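Long-range contact in Lmo0325 protein (Listeria monocytogenes EGD-e, PDB 4RYK), which probably binds DNA as a helix-turn-helix transcriptional regulator of the Rgg type, with a helical C-terminal domain of the TPR clan: residues C204-I215 with Y245-I256. Residues are numbered along the deposited sequence; the frame is centred on the assembly and turned at random.
Sequences CHLFANLTDELI and YRIVANYYQGAI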
# COMPACT_ATOMS: atom_id res chain seq x y z
N CYS A 204 5.62 8.52 -7.23
CA CYS A 204 4.64 9.49 -7.69
C CYS A 204 4.82 10.84 -7.04
O CYS A 204 4.87 11.86 -7.71
CB CYS A 204 3.21 9.04 -7.45
SG CYS A 204 2.65 7.71 -8.56
N HIS A 205 4.94 10.82 -5.73
CA HIS A 205 5.17 12.00 -4.96
C HIS A 205 6.45 12.74 -5.41
O HIS A 205 6.47 13.95 -5.54
CB HIS A 205 5.29 11.58 -3.52
CG HIS A 205 5.61 12.70 -2.61
ND1 HIS A 205 4.68 13.62 -2.20
CD2 HIS A 205 6.78 13.08 -2.04
CE1 HIS A 205 5.24 14.51 -1.41
NE2 HIS A 205 6.53 14.21 -1.30
N LEU A 206 7.53 12.00 -5.58
CA LEU A 206 8.78 12.63 -5.97
C LEU A 206 8.62 13.22 -7.38
O LEU A 206 9.04 14.35 -7.63
CB LEU A 206 9.88 11.60 -6.00
CG LEU A 206 11.20 12.08 -6.64
CD1 LEU A 206 11.69 13.32 -5.91
CD2 LEU A 206 12.26 11.01 -6.60
N PHE A 207 8.04 12.47 -8.31
CA PHE A 207 7.92 12.95 -9.68
C PHE A 207 7.01 14.17 -9.75
O PHE A 207 7.24 15.07 -10.57
CB PHE A 207 7.35 11.89 -10.62
CG PHE A 207 8.27 10.74 -10.93
CD1 PHE A 207 9.60 10.94 -11.23
CD2 PHE A 207 7.78 9.46 -10.98
CE1 PHE A 207 10.42 9.88 -11.55
CE2 PHE A 207 8.59 8.40 -11.30
CZ PHE A 207 9.93 8.62 -11.58
N ALA A 208 5.96 14.18 -8.93
CA ALA A 208 5.09 15.37 -8.82
C ALA A 208 5.87 16.59 -8.37
O ALA A 208 5.77 17.65 -8.98
CB ALA A 208 3.99 15.13 -7.83
N ASN A 209 6.67 16.42 -7.32
CA ASN A 209 7.52 17.51 -6.81
C ASN A 209 8.50 18.06 -7.81
O ASN A 209 8.67 19.28 -7.92
CB ASN A 209 8.28 17.12 -5.55
CG ASN A 209 7.39 17.05 -4.33
OD1 ASN A 209 6.24 17.47 -4.34
ND2 ASN A 209 7.93 16.53 -3.26
N LEU A 210 9.14 17.17 -8.54
CA LEU A 210 10.09 17.62 -9.57
C LEU A 210 9.39 18.34 -10.72
O LEU A 210 9.89 19.36 -11.21
CB LEU A 210 10.81 16.44 -10.17
CG LEU A 210 11.74 15.71 -9.21
CD1 LEU A 210 12.38 14.54 -9.96
CD2 LEU A 210 12.81 16.65 -8.63
N THR A 211 8.25 17.81 -11.14
CA THR A 211 7.53 18.40 -12.25
C THR A 211 7.16 19.82 -11.86
O THR A 211 7.30 20.76 -12.65
CB THR A 211 6.29 17.59 -12.62
OG1 THR A 211 6.64 16.25 -12.95
CG2 THR A 211 5.58 18.18 -13.77
N ASP A 212 6.65 19.97 -10.65
CA ASP A 212 6.24 21.26 -10.12
C ASP A 212 7.42 22.22 -10.15
O ASP A 212 7.32 23.36 -10.62
CB ASP A 212 5.71 21.10 -8.69
CG ASP A 212 5.21 22.42 -8.09
OD1 ASP A 212 6.04 23.24 -7.68
OD2 ASP A 212 3.98 22.63 -8.02
N GLU A 213 8.56 21.75 -9.66
CA GLU A 213 9.74 22.64 -9.58
C GLU A 213 10.29 22.99 -10.95
O GLU A 213 10.78 24.11 -11.17
CB GLU A 213 10.84 22.02 -8.70
CG GLU A 213 11.82 23.05 -8.16
CD GLU A 213 11.12 24.03 -7.23
OE1 GLU A 213 10.66 23.60 -6.14
OE2 GLU A 213 10.99 25.21 -7.61
N LEU A 214 10.19 22.06 -11.89
CA LEU A 214 10.68 22.32 -13.23
C LEU A 214 9.79 23.30 -13.94
O LEU A 214 10.28 24.17 -14.70
CB LEU A 214 10.78 21.06 -14.05
CG LEU A 214 11.90 20.19 -13.54
CD1 LEU A 214 11.72 18.78 -14.08
CD2 LEU A 214 13.27 20.79 -13.88
N ILE A 215 8.50 23.18 -13.71
CA ILE A 215 7.58 24.13 -14.35
C ILE A 215 7.93 25.54 -13.87
O ILE A 215 8.25 26.40 -14.69
CB ILE A 215 6.11 23.79 -14.09
CG1 ILE A 215 5.71 22.53 -14.88
CG2 ILE A 215 5.20 24.94 -14.51
CD1 ILE A 215 4.38 21.95 -14.46
N TYR A 245 -2.71 10.38 -7.56
CA TYR A 245 -1.65 10.93 -8.35
C TYR A 245 -1.98 11.05 -9.83
O TYR A 245 -1.32 11.79 -10.55
CB TYR A 245 -0.35 10.14 -8.14
CG TYR A 245 0.23 10.43 -6.79
CD1 TYR A 245 0.82 11.64 -6.54
CD2 TYR A 245 0.12 9.52 -5.76
CE1 TYR A 245 1.33 11.97 -5.28
CE2 TYR A 245 0.61 9.82 -4.51
CZ TYR A 245 1.23 11.04 -4.28
OH TYR A 245 1.75 11.31 -3.04
N ARG A 246 -3.02 10.37 -10.30
CA ARG A 246 -3.50 10.61 -11.65
C ARG A 246 -4.15 11.99 -11.71
O ARG A 246 -4.14 12.65 -12.74
CB ARG A 246 -4.49 9.52 -12.07
CG ARG A 246 -3.85 8.15 -12.06
CD ARG A 246 -4.76 7.15 -12.72
NE ARG A 246 -4.29 5.78 -12.61
CZ ARG A 246 -4.81 4.76 -13.28
NH1 ARG A 246 -5.81 4.98 -14.10
NH2 ARG A 246 -4.35 3.53 -13.12
N ILE A 247 -4.70 12.45 -10.58
CA ILE A 247 -5.32 13.77 -10.56
C ILE A 247 -4.18 14.80 -10.64
O ILE A 247 -4.23 15.77 -11.42
CB ILE A 247 -6.15 14.02 -9.29
CG1 ILE A 247 -7.26 12.99 -9.11
CG2 ILE A 247 -6.80 15.40 -9.35
CD1 ILE A 247 -7.85 13.04 -7.69
N VAL A 248 -3.16 14.54 -9.84
CA VAL A 248 -1.96 15.40 -9.82
C VAL A 248 -1.37 15.51 -11.21
O VAL A 248 -1.09 16.64 -11.69
CB VAL A 248 -0.91 14.88 -8.86
CG1 VAL A 248 0.32 15.79 -8.90
CG2 VAL A 248 -1.44 14.82 -7.43
N ALA A 249 -1.20 14.37 -11.88
CA ALA A 249 -0.71 14.35 -13.28
C ALA A 249 -1.61 15.15 -14.23
O ALA A 249 -1.11 15.88 -15.10
CB ALA A 249 -0.58 12.92 -13.78
N ASN A 250 -2.93 15.05 -14.06
CA ASN A 250 -3.83 15.84 -14.87
C ASN A 250 -3.64 17.34 -14.63
O ASN A 250 -3.66 18.11 -15.59
CB ASN A 250 -5.31 15.50 -14.65
CG ASN A 250 -5.74 14.19 -15.33
OD1 ASN A 250 -5.05 13.65 -16.19
ND2 ASN A 250 -6.91 13.70 -14.95
N TYR A 251 -3.48 17.73 -13.35
CA TYR A 251 -3.18 19.11 -13.03
C TYR A 251 -1.91 19.62 -13.76
O TYR A 251 -1.94 20.64 -14.45
CB TYR A 251 -3.02 19.32 -11.51
CG TYR A 251 -2.65 20.76 -11.26
CD1 TYR A 251 -1.33 21.16 -11.25
CD2 TYR A 251 -3.64 21.73 -11.10
CE1 TYR A 251 -0.97 22.50 -11.09
CE2 TYR A 251 -3.32 23.05 -10.94
CZ TYR A 251 -1.99 23.45 -10.94
OH TYR A 251 -1.70 24.79 -10.78
N TYR A 252 -0.81 18.92 -13.60
CA TYR A 252 0.44 19.37 -14.24
C TYR A 252 0.43 19.34 -15.78
O TYR A 252 1.07 20.19 -16.41
CB TYR A 252 1.66 18.64 -13.64
CG TYR A 252 1.95 19.08 -12.22
CD1 TYR A 252 2.30 20.40 -11.94
CD2 TYR A 252 1.90 18.19 -11.17
CE1 TYR A 252 2.57 20.81 -10.64
CE2 TYR A 252 2.15 18.59 -9.86
CZ TYR A 252 2.46 19.90 -9.60
OH TYR A 252 2.71 20.31 -8.31
N GLN A 253 -0.32 18.43 -16.39
CA GLN A 253 -0.44 18.37 -17.85
C GLN A 253 -1.17 19.65 -18.28
O GLN A 253 -0.82 20.29 -19.30
CB GLN A 253 -1.20 17.12 -18.29
CG GLN A 253 -1.42 16.98 -19.79
CD GLN A 253 -0.11 17.00 -20.58
OE1 GLN A 253 0.46 15.96 -20.83
NE2 GLN A 253 0.41 18.20 -20.91
N GLY A 254 -2.12 20.07 -17.45
CA GLY A 254 -2.83 21.32 -17.69
C GLY A 254 -1.90 22.50 -17.70
O GLY A 254 -1.92 23.31 -18.61
N ALA A 255 -1.06 22.59 -16.68
CA ALA A 255 -0.13 23.70 -16.55
C ALA A 255 0.85 23.75 -17.73
O ALA A 255 1.11 24.80 -18.28
CB ALA A 255 0.64 23.55 -15.24
N ILE A 256 1.38 22.59 -18.10
CA ILE A 256 2.29 22.50 -19.22
C ILE A 256 1.63 22.88 -20.54
O ILE A 256 2.24 23.57 -21.38
CB ILE A 256 2.93 21.13 -19.30
CG1 ILE A 256 3.84 20.94 -18.06
CG2 ILE A 256 3.73 21.00 -20.59
CD1 ILE A 256 4.54 19.60 -17.99
O HOH W 1 1.95 13.78 -2.38
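Tyr252 carries the backbone N of Asp212 over one ring face, 4.1 Å above the plane, and CD1 of Tyr251 over the opposite face. At its edge, in plane, sits Asp212 OD2. The Tyr252 OH donates to this oxygen over 2.7 Å. The hydroxyl meets OD2 on the anti side, 17° out of the carboxylate plane, and carboxylate and ring stand nearly perpendicular. The Asp212 side chain swings its CG opposite the backbone N (chi1 -178°), which brings the carboxylate to the hydroxyl. The Tyr245 ring has Cys204 CB over one face as a CH-pi contact, 3.6 Å from the centroid; Cys204 SG sits obliquely to the ring. A water in the plane of the His205 ring, at its edge, bridges His205 ND1 and Tyr245 OH.

Segments 204-215 and 245-256, on helices 197-216 and 243-259, run nearly parallel, with 15° between their axes, in the all-helical Rgg C-terminal domain, a member of the TPR clan. Tyr252 is a knob in a hole formed by Ala208, Thr211, Asp212 and Ile215. Ile215 CD1 touches Tyr252 CD1 at 3.6 Å and also Ile256 CG1. Ala208 CB meets Val248 CG1. Helix 220-235 covers Thr211 and Ile256, while Phe240 of the second subunit packs on Tyr245.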